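Local coordinates for DNA polymerase beta (Leishmania infantum, PDB 4P4M), which adds deoxyribonucleotides to a DNA primer as a family X polymerase and probably acts in base excision repair and other DNA repair pathways, at residues I145-D150 and Y267-V272; L233-A238 and M245-L250. One frame throughout, in Å; residues are numbered along the deposited sequence.

Contact 1 (I145-D150 and Y267-V272); sequences IKYFYD and YKARRV. With nucleotides of chain B.
K268 meets Y149 and D150 with its two ends. Its extended chi2 and chi3 carry CE to within 3.2 Å of Y149 OH, and the bend at chi4 (76°) leaves NZ of K268 farther off, 3.9 Å from the same OH. The two side chains cross at about a right angle, and what joins them is a methylene against a phenol oxygen. Near its root, K268 CB passes 3.8 Å from D150 OD1. The charges do not pair directly, since D150 OD1 and K268 NZ stand 6.4 Å apart; any attraction is probably a longer-range effect.

A269 is the point of closest backbone approach to D150. Its methyl meets two side chains that lie to the same side of it: A269 CB is 3.8 Å from Y147 CE2 and 3.6 Å from D150 OD2. That carboxylate oxygen also lies at the edge of the Y147 ring, in its plane.

R270 points its CB away, yet its guanidinium returns toward K268, whose CB sits over the centre of one face. A water at the guanidinium edge is held by R270 NH1 and donates to D150 O at 2.7 Å, making a polar bridge between the segments. R271 reaches the DNA instead, with NH1 beside a phosphate oxygen of DA5 of chain B.

Around the contact, M247 of strand 243-248 packs on both Y147 and A269, and E159 of helix 157-175 forms a salt bridge with R270 NE. The short helix 148-151 thus rests against the entry to palm strand 270-277, itself hydrogen-bonded to strand 243-248.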
loop_
_atom_site.group_PDB
_atom_site.type_symbol
_atom_site.label_atom_id
_atom_site.label_comp_id
_atom_site.label_asym_id
_atom_site.label_seq_id
_atom_site.Cartn_x
_atom_site.Cartn_y
_atom_site.Cartn_z
ATOM N N ILE A 145 -8.161 5.167 15.932
ATOM C CA ILE A 145 -9.233 5.552 16.834
ATOM C C ILE A 145 -9.839 6.901 16.456
ATOM O O ILE A 145 -11.059 7.034 16.329
ATOM C CB ILE A 145 -8.722 5.596 18.283
ATOM C CG1 ILE A 145 -8.443 4.171 18.775
ATOM C CG2 ILE A 145 -9.719 6.334 19.176
ATOM C CD1 ILE A 145 -7.552 4.103 20.014
ATOM N N LYS A 146 -8.985 7.899 16.265
ATOM C CA LYS A 146 -9.450 9.248 15.937
ATOM C C LYS A 146 -10.263 9.306 14.643
ATOM O O LYS A 146 -11.236 10.069 14.541
ATOM C CB LYS A 146 -8.264 10.219 15.853
ATOM C CG LYS A 146 -8.668 11.621 15.411
ATOM C CD LYS A 146 -7.504 12.597 15.446
ATOM C CE LYS A 146 -7.973 14.005 15.095
ATOM N NZ LYS A 146 -6.855 14.989 15.134
ATOM N N TYR A 147 -9.864 8.503 13.654
ATOM C CA TYR A 147 -10.516 8.492 12.342
ATOM C C TYR A 147 -11.436 7.283 12.125
ATOM O O TYR A 147 -11.711 6.903 10.986
ATOM C CB TYR A 147 -9.458 8.561 11.220
ATOM C CG TYR A 147 -8.783 9.917 11.123
ATOM C CD1 TYR A 147 -7.629 10.202 11.852
ATOM C CD2 TYR A 147 -9.315 10.922 10.320
ATOM C CE1 TYR A 147 -7.011 11.455 11.771
ATOM C CE2 TYR A 147 -8.699 12.177 10.232
ATOM C CZ TYR A 147 -7.556 12.432 10.965
ATOM O OH TYR A 147 -6.955 13.673 10.879
ATOM N N PHE A 148 -11.924 6.697 13.217
ATOM C CA PHE A 148 -12.794 5.518 13.131
ATOM C C PHE A 148 -13.983 5.709 12.187
ATOM O O PHE A 148 -14.240 4.851 11.347
ATOM C CB PHE A 148 -13.277 5.075 14.522
ATOM C CG PHE A 148 -14.085 3.793 14.506
ATOM C CD1 PHE A 148 -13.460 2.561 14.390
ATOM C CD2 PHE A 148 -15.468 3.829 14.601
ATOM C CE1 PHE A 148 -14.204 1.385 14.364
ATOM C CE2 PHE A 148 -16.216 2.657 14.585
ATOM C CZ PHE A 148 -15.584 1.437 14.460
ATOM N N TYR A 149 -14.708 6.820 12.310
ATOM C CA TYR A 149 -15.847 7.054 11.416
ATOM C C TYR A 149 -15.411 7.112 9.939
ATOM O O TYR A 149 -15.943 6.373 9.096
ATOM C CB TYR A 149 -16.668 8.305 11.822
ATOM C CG TYR A 149 -17.542 8.810 10.692
ATOM C CD1 TYR A 149 -18.799 8.255 10.440
ATOM C CD2 TYR A 149 -17.088 9.816 9.849
ATOM C CE1 TYR A 149 -19.584 8.713 9.374
ATOM C CE2 TYR A 149 -17.848 10.270 8.799
ATOM C CZ TYR A 149 -19.087 9.715 8.558
ATOM O OH TYR A 149 -19.810 10.195 7.494
ATOM N N ASP A 150 -14.433 7.968 9.630
ATOM C CA ASP A 150 -13.960 8.125 8.245
ATOM C C ASP A 150 -13.467 6.803 7.649
ATOM O O ASP A 150 -13.771 6.469 6.500
ATOM C CB ASP A 150 -12.807 9.147 8.150
ATOM C CG ASP A 150 -13.270 10.588 8.299
ATOM O OD1 ASP A 150 -14.471 10.861 8.087
ATOM O OD2 ASP A 150 -12.421 11.452 8.625
ATOM N N TYR A 267 -14.899 17.229 2.198
ATOM C CA TYR A 267 -14.612 15.795 2.016
ATOM C C TYR A 267 -14.210 15.080 3.301
ATOM O O TYR A 267 -13.671 15.695 4.228
ATOM C CB TYR A 267 -13.487 15.591 0.975
ATOM C CG TYR A 267 -13.844 16.027 -0.429
ATOM C CD1 TYR A 267 -14.424 15.142 -1.331
ATOM C CD2 TYR A 267 -13.592 17.329 -0.854
ATOM C CE1 TYR A 267 -14.749 15.555 -2.626
ATOM C CE2 TYR A 267 -13.912 17.744 -2.131
ATOM C CZ TYR A 267 -14.491 16.861 -3.011
ATOM O OH TYR A 267 -14.800 17.293 -4.283
ATOM N N LYS A 268 -14.462 13.769 3.343
ATOM C CA LYS A 268 -13.949 12.902 4.405
ATOM C C LYS A 268 -12.443 12.684 4.229
ATOM O O LYS A 268 -11.948 12.635 3.097
ATOM C CB LYS A 268 -14.623 11.522 4.315
ATOM C CG LYS A 268 -16.140 11.503 4.584
ATOM C CD LYS A 268 -16.662 10.065 4.433
ATOM C CE LYS A 268 -18.153 9.939 4.742
ATOM N NZ LYS A 268 -19.018 10.460 3.648
ATOM N N ALA A 269 -11.721 12.505 5.332
ATOM C CA ALA A 269 -10.347 12.018 5.244
ATOM C C ALA A 269 -10.339 10.537 4.827
ATOM O O ALA A 269 -11.182 9.759 5.277
ATOM C CB ALA A 269 -9.613 12.229 6.576
ATOM N N ARG A 270 -9.389 10.155 3.971
ATOM C CA ARG A 270 -9.309 8.791 3.435
ATOM C C ARG A 270 -7.961 8.157 3.757
ATOM O O ARG A 270 -6.953 8.857 3.879
ATOM C CB ARG A 270 -9.456 8.794 1.899
ATOM C CG ARG A 270 -10.670 9.549 1.347
ATOM C CD ARG A 270 -11.989 8.993 1.925
ATOM N NE ARG A 270 -13.161 9.387 1.126
ATOM C CZ ARG A 270 -14.367 8.846 1.286
ATOM N NH1 ARG A 270 -14.543 7.908 2.213
ATOM N NH2 ARG A 270 -15.391 9.221 0.522
ATOM N N ARG A 271 -7.933 6.827 3.852
ATOM C CA ARG A 271 -6.664 6.112 3.959
ATOM C C ARG A 271 -5.900 6.176 2.639
ATOM O O ARG A 271 -6.412 5.769 1.593
ATOM C CB ARG A 271 -6.869 4.654 4.392
ATOM C CG ARG A 271 -7.315 4.543 5.841
ATOM C CD ARG A 271 -7.309 3.090 6.335
ATOM N NE ARG A 271 -8.205 2.230 5.563
ATOM C CZ ARG A 271 -7.795 1.243 4.764
ATOM N NH1 ARG A 271 -6.501 0.977 4.625
ATOM N NH2 ARG A 271 -8.678 0.518 4.101
ATOM N N VAL A 272 -4.684 6.714 2.706
ATOM C CA VAL A 272 -3.829 6.855 1.539
ATOM C C VAL A 272 -2.527 6.091 1.781
ATOM O O VAL A 272 -1.844 6.329 2.773
ATOM C CB VAL A 272 -3.548 8.351 1.218
ATOM C CG1 VAL A 272 -2.541 8.489 0.047
ATOM C CG2 VAL A 272 -4.863 9.089 0.896
ATOM P P DA B 5 -3.906 -1.486 5.603
ATOM O OP1 DA B 5 -4.319 -0.083 5.395
ATOM O OP2 DA B 5 -4.905 -2.559 5.443
ATOM O "O5'" DA B 5 -2.654 -1.746 4.662
ATOM C "C5'" DA B 5 -2.766 -1.793 3.275
ATOM C "C4'" DA B 5 -1.380 -1.909 2.677
ATOM O "O4'" DA B 5 -0.677 -3.034 3.272
ATOM C "C3'" DA B 5 -1.426 -2.209 1.185
ATOM O "O3'" DA B 5 -0.189 -1.818 0.567
ATOM C "C2'" DA B 5 -1.640 -3.722 1.237
ATOM C "C1'" DA B 5 -0.626 -4.089 2.314
ATOM N N9 DA B 5 -0.784 -5.385 2.992
ATOM C C8 DA B 5 -1.650 -5.729 3.994
ATOM N N7 DA B 5 -1.513 -6.968 4.419
ATOM C C5 DA B 5 -0.479 -7.479 3.646
ATOM C C6 DA B 5 0.158 -8.744 3.595
ATOM N N6 DA B 5 -0.172 -9.785 4.374
ATOM N N1 DA B 5 1.160 -8.906 2.700
ATOM C C2 DA B 5 1.493 -7.869 1.922
ATOM N N3 DA B 5 0.966 -6.643 1.878
ATOM C C4 DA B 5 -0.020 -6.509 2.770
HETATM O O HOH W 1 -12.623 6.684 4.114
#

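Contact 2 (L233-A238 and M245-L250); sequences LEATMA and MGMGRL. With nucleotides of chain C.
A classic beta bulge interrupts the antiparallel pairing of 233-238 with 245-250 in the polymerase palm: M237 and A238 both face M245. M245 O accepts from two amides, M237 N at 2.8 Å and A238 N at 3.2 Å. The first bond is bent (145° at the hydrogen), whereas A238 N comes in the carbonyl plane, on a lone pair. M245 N returns a bond to A238 O.

Beyond the bulge, E234 N donates to M247 O at 2.9 Å. G246 and G248 are the partners of T236 and L233 in the non-hydrogen-bonded pairs. The G246 CA lies close to A235 O, at 3.2 Å, and the G248 CA meets L233 CD2.

M237 extends its chain until CE lies 4.0 Å from M247 SD; M247 is folded at chi2 and chi3, and the two side chains cross obliquely.

At the far end R249 grips E234 side-on, NE to OE1 at 2.8 Å and NH2 to OE2 at 3.0 Å. Both oxygens are met on the syn side, but the carboxylate and guanidinium planes are 39° apart. Y147 OH bonds to OE2 as well, giving that oxygen a second partner.

A238 CB touches O3' of DT5 of chain C at 3.5 Å, and M245 is near the magnesium ligands D196 and D198. This bulged antiparallel pair belongs to the palm sheet of a family X polymerase, beside its DNA and metal site.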
loop_
_atom_site.group_PDB
_atom_site.type_symbol
_atom_site.label_atom_id
_atom_site.label_comp_id
_atom_site.label_asym_id
_atom_site.label_seq_id
_atom_site.Cartn_x
_atom_site.Cartn_y
_atom_site.Cartn_z
ATOM N N LEU A 233 -2.410 15.668 3.331
ATOM C CA LEU A 233 -2.064 14.668 4.350
ATOM C C LEU A 233 -2.189 15.303 5.739
ATOM O O LEU A 233 -1.552 16.322 6.016
ATOM C CB LEU A 233 -0.645 14.100 4.142
ATOM C CG LEU A 233 -0.440 13.239 2.880
ATOM C CD1 LEU A 233 0.994 12.666 2.827
ATOM C CD2 LEU A 233 -1.483 12.107 2.796
ATOM N N GLU A 234 -3.014 14.716 6.606
ATOM C CA GLU A 234 -3.276 15.328 7.906
ATOM C C GLU A 234 -2.954 14.450 9.113
ATOM O O GLU A 234 -2.983 14.923 10.253
ATOM C CB GLU A 234 -4.706 15.900 7.979
ATOM C CG GLU A 234 -5.825 14.901 7.768
ATOM C CD GLU A 234 -7.215 15.521 7.986
ATOM O OE1 GLU A 234 -7.650 16.364 7.173
ATOM O OE2 GLU A 234 -7.869 15.164 8.981
ATOM N N ALA A 235 -2.647 13.177 8.875
ATOM C CA ALA A 235 -2.239 12.286 9.963
ATOM C C ALA A 235 -1.414 11.138 9.402
ATOM O O ALA A 235 -1.656 10.704 8.274
ATOM C CB ALA A 235 -3.478 11.747 10.720
ATOM N N THR A 236 -0.439 10.647 10.172
ATOM C CA THR A 236 0.434 9.564 9.694
ATOM C C THR A 236 0.324 8.317 10.564
ATOM O O THR A 236 0.470 8.399 11.776
ATOM C CB THR A 236 1.920 10.010 9.683
ATOM O OG1 THR A 236 2.080 11.090 8.761
ATOM C CG2 THR A 236 2.852 8.845 9.280
ATOM N N MET A 237 0.075 7.167 9.942
ATOM C CA MET A 237 0.059 5.887 10.655
ATOM C C MET A 237 1.446 5.247 10.723
ATOM O O MET A 237 1.894 4.814 11.789
ATOM C CB MET A 237 -0.930 4.915 9.995
ATOM C CG MET A 237 -2.403 5.293 10.199
ATOM S SD MET A 237 -3.483 4.316 9.138
ATOM C CE MET A 237 -5.084 4.796 9.793
ATOM N N ALA A 238 2.121 5.176 9.578
ATOM C CA ALA A 238 3.472 4.610 9.501
ATOM C C ALA A 238 4.204 5.222 8.310
ATOM O O ALA A 238 3.588 5.527 7.281
ATOM C CB ALA A 238 3.419 3.079 9.363
ATOM N N MET A 245 1.866 5.375 5.009
ATOM C CA MET A 245 0.443 5.138 5.274
ATOM C C MET A 245 -0.087 6.270 6.155
ATOM O O MET A 245 0.427 6.484 7.256
ATOM C CB MET A 245 0.240 3.806 6.016
ATOM C CG MET A 245 0.649 2.560 5.235
ATOM S SD MET A 245 0.817 1.097 6.301
ATOM C CE MET A 245 -0.715 1.137 7.229
ATOM N N GLY A 246 -1.113 6.978 5.680
ATOM C CA GLY A 246 -1.705 8.078 6.429
ATOM C C GLY A 246 -3.134 8.409 6.015
ATOM O O GLY A 246 -3.796 7.614 5.339
ATOM N N MET A 247 -3.613 9.577 6.433
ATOM C CA MET A 247 -4.960 10.035 6.104
ATOM C C MET A 247 -4.833 11.270 5.217
ATOM O O MET A 247 -4.158 12.239 5.584
ATOM C CB MET A 247 -5.745 10.409 7.371
ATOM C CG MET A 247 -5.914 9.282 8.397
ATOM S SD MET A 247 -6.818 7.840 7.777
ATOM C CE MET A 247 -8.386 8.606 7.332
ATOM N N GLY A 248 -5.463 11.215 4.048
ATOM C CA GLY A 248 -5.471 12.325 3.110
ATOM C C GLY A 248 -6.886 12.817 2.822
ATOM O O GLY A 248 -7.808 12.025 2.636
ATOM N N ARG A 249 -7.058 14.131 2.783
ATOM C CA ARG A 249 -8.386 14.727 2.583
ATOM C C ARG A 249 -8.318 15.782 1.485
ATOM O O ARG A 249 -7.531 16.725 1.590
ATOM C CB ARG A 249 -8.856 15.383 3.885
ATOM C CG ARG A 249 -10.303 15.905 3.861
ATOM C CD ARG A 249 -10.601 16.855 5.033
ATOM N NE ARG A 249 -10.314 16.303 6.362
ATOM C CZ ARG A 249 -11.209 15.739 7.175
ATOM N NH1 ARG A 249 -12.482 15.595 6.804
ATOM N NH2 ARG A 249 -10.825 15.298 8.369
ATOM N N LEU A 250 -9.122 15.630 0.431
ATOM C CA LEU A 250 -9.179 16.645 -0.624
ATOM C C LEU A 250 -9.645 17.989 -0.036
ATOM O O LEU A 250 -10.484 18.023 0.861
ATOM C CB LEU A 250 -10.131 16.213 -1.753
ATOM C CG LEU A 250 -9.749 14.993 -2.609
ATOM C CD1 LEU A 250 -10.979 14.408 -3.286
ATOM C CD2 LEU A 250 -8.665 15.333 -3.656
ATOM P P DG C 6 7.387 3.593 11.068
ATOM O OP1 DG C 6 6.542 4.794 11.140
ATOM O OP2 DG C 6 8.864 3.708 11.042
ATOM O "O5'" DG C 6 7.046 2.631 12.301
ATOM C "C5'" DG C 6 5.677 2.326 12.585
ATOM C "C4'" DG C 6 5.575 1.558 13.893
ATOM O "O4'" DG C 6 5.954 0.175 13.672
ATOM C "C3'" DG C 6 6.495 2.060 14.998
ATOM O "O3'" DG C 6 5.819 1.946 16.242
ATOM C "C2'" DG C 6 7.692 1.117 14.916
ATOM C "C1'" DG C 6 6.991 -0.188 14.564
ATOM N N9 DG C 6 7.825 -1.171 13.882
ATOM C C8 DG C 6 8.827 -0.932 12.975
ATOM N N7 DG C 6 9.392 -2.020 12.531
ATOM C C5 DG C 6 8.709 -3.043 13.172
ATOM C C6 DG C 6 8.882 -4.443 13.088
ATOM O O6 DG C 6 9.699 -5.066 12.391
ATOM N N1 DG C 6 7.985 -5.124 13.916
ATOM C C2 DG C 6 7.048 -4.523 14.720
ATOM N N2 DG C 6 6.265 -5.336 15.452
ATOM N N3 DG C 6 6.881 -3.210 14.805
ATOM C C4 DG C 6 7.746 -2.539 14.008
ATOM P P DT C 5 9.466 0.848 4.849
ATOM O OP1 DT C 5 9.301 2.179 4.222
ATOM O OP2 DT C 5 10.825 0.256 5.027
ATOM O "O5'" DT C 5 8.776 0.896 6.301
ATOM C "C5'" DT C 5 7.469 1.500 6.434
ATOM C "C4'" DT C 5 6.956 1.382 7.876
ATOM O "O4'" DT C 5 6.737 -0.028 8.168
ATOM C "C3'" DT C 5 7.816 1.949 9.017
ATOM O "O3'" DT C 5 6.905 2.749 9.790
ATOM C "C2'" DT C 5 8.337 0.697 9.732
ATOM C "C1'" DT C 5 7.192 -0.281 9.493
ATOM N N1 DT C 5 7.492 -1.755 9.522
ATOM C C2 DT C 5 6.632 -2.567 10.232
ATOM O O2 DT C 5 5.686 -2.137 10.864
ATOM N N3 DT C 5 6.924 -3.903 10.202
ATOM C C4 DT C 5 7.976 -4.491 9.529
ATOM O O4 DT C 5 8.150 -5.705 9.562
ATOM C C5 DT C 5 8.840 -3.595 8.793
ATOM C C7 DT C 5 10.010 -4.157 8.037
ATOM C C6 DT C 5 8.567 -2.277 8.816
#

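Overall arrangement
Both contacts reach the same palm sheet, in which strands 243-248 and 270-277 are antiparallel neighbours, and their centres lie about 9 Å apart. Contact 2 is buried and rests on antiparallel backbone hydrogen bonding broken by a bulge, methionine packing and one salt bridge. Contact 1 is only partly buried and buries less surface, 234 against 560 Å²; it relies on a methyl, aliphatic lysine carbons and a bridging water. Two bonds couple them: Y147 to E234, and R270 N to G248 O at 2.8 Å. Contact 2 builds the sheet itself, whereas contact 1 sets helix 148-151 and Y147 against it. R271 lies beside a phosphate of chain B, while A238 packs on chain C.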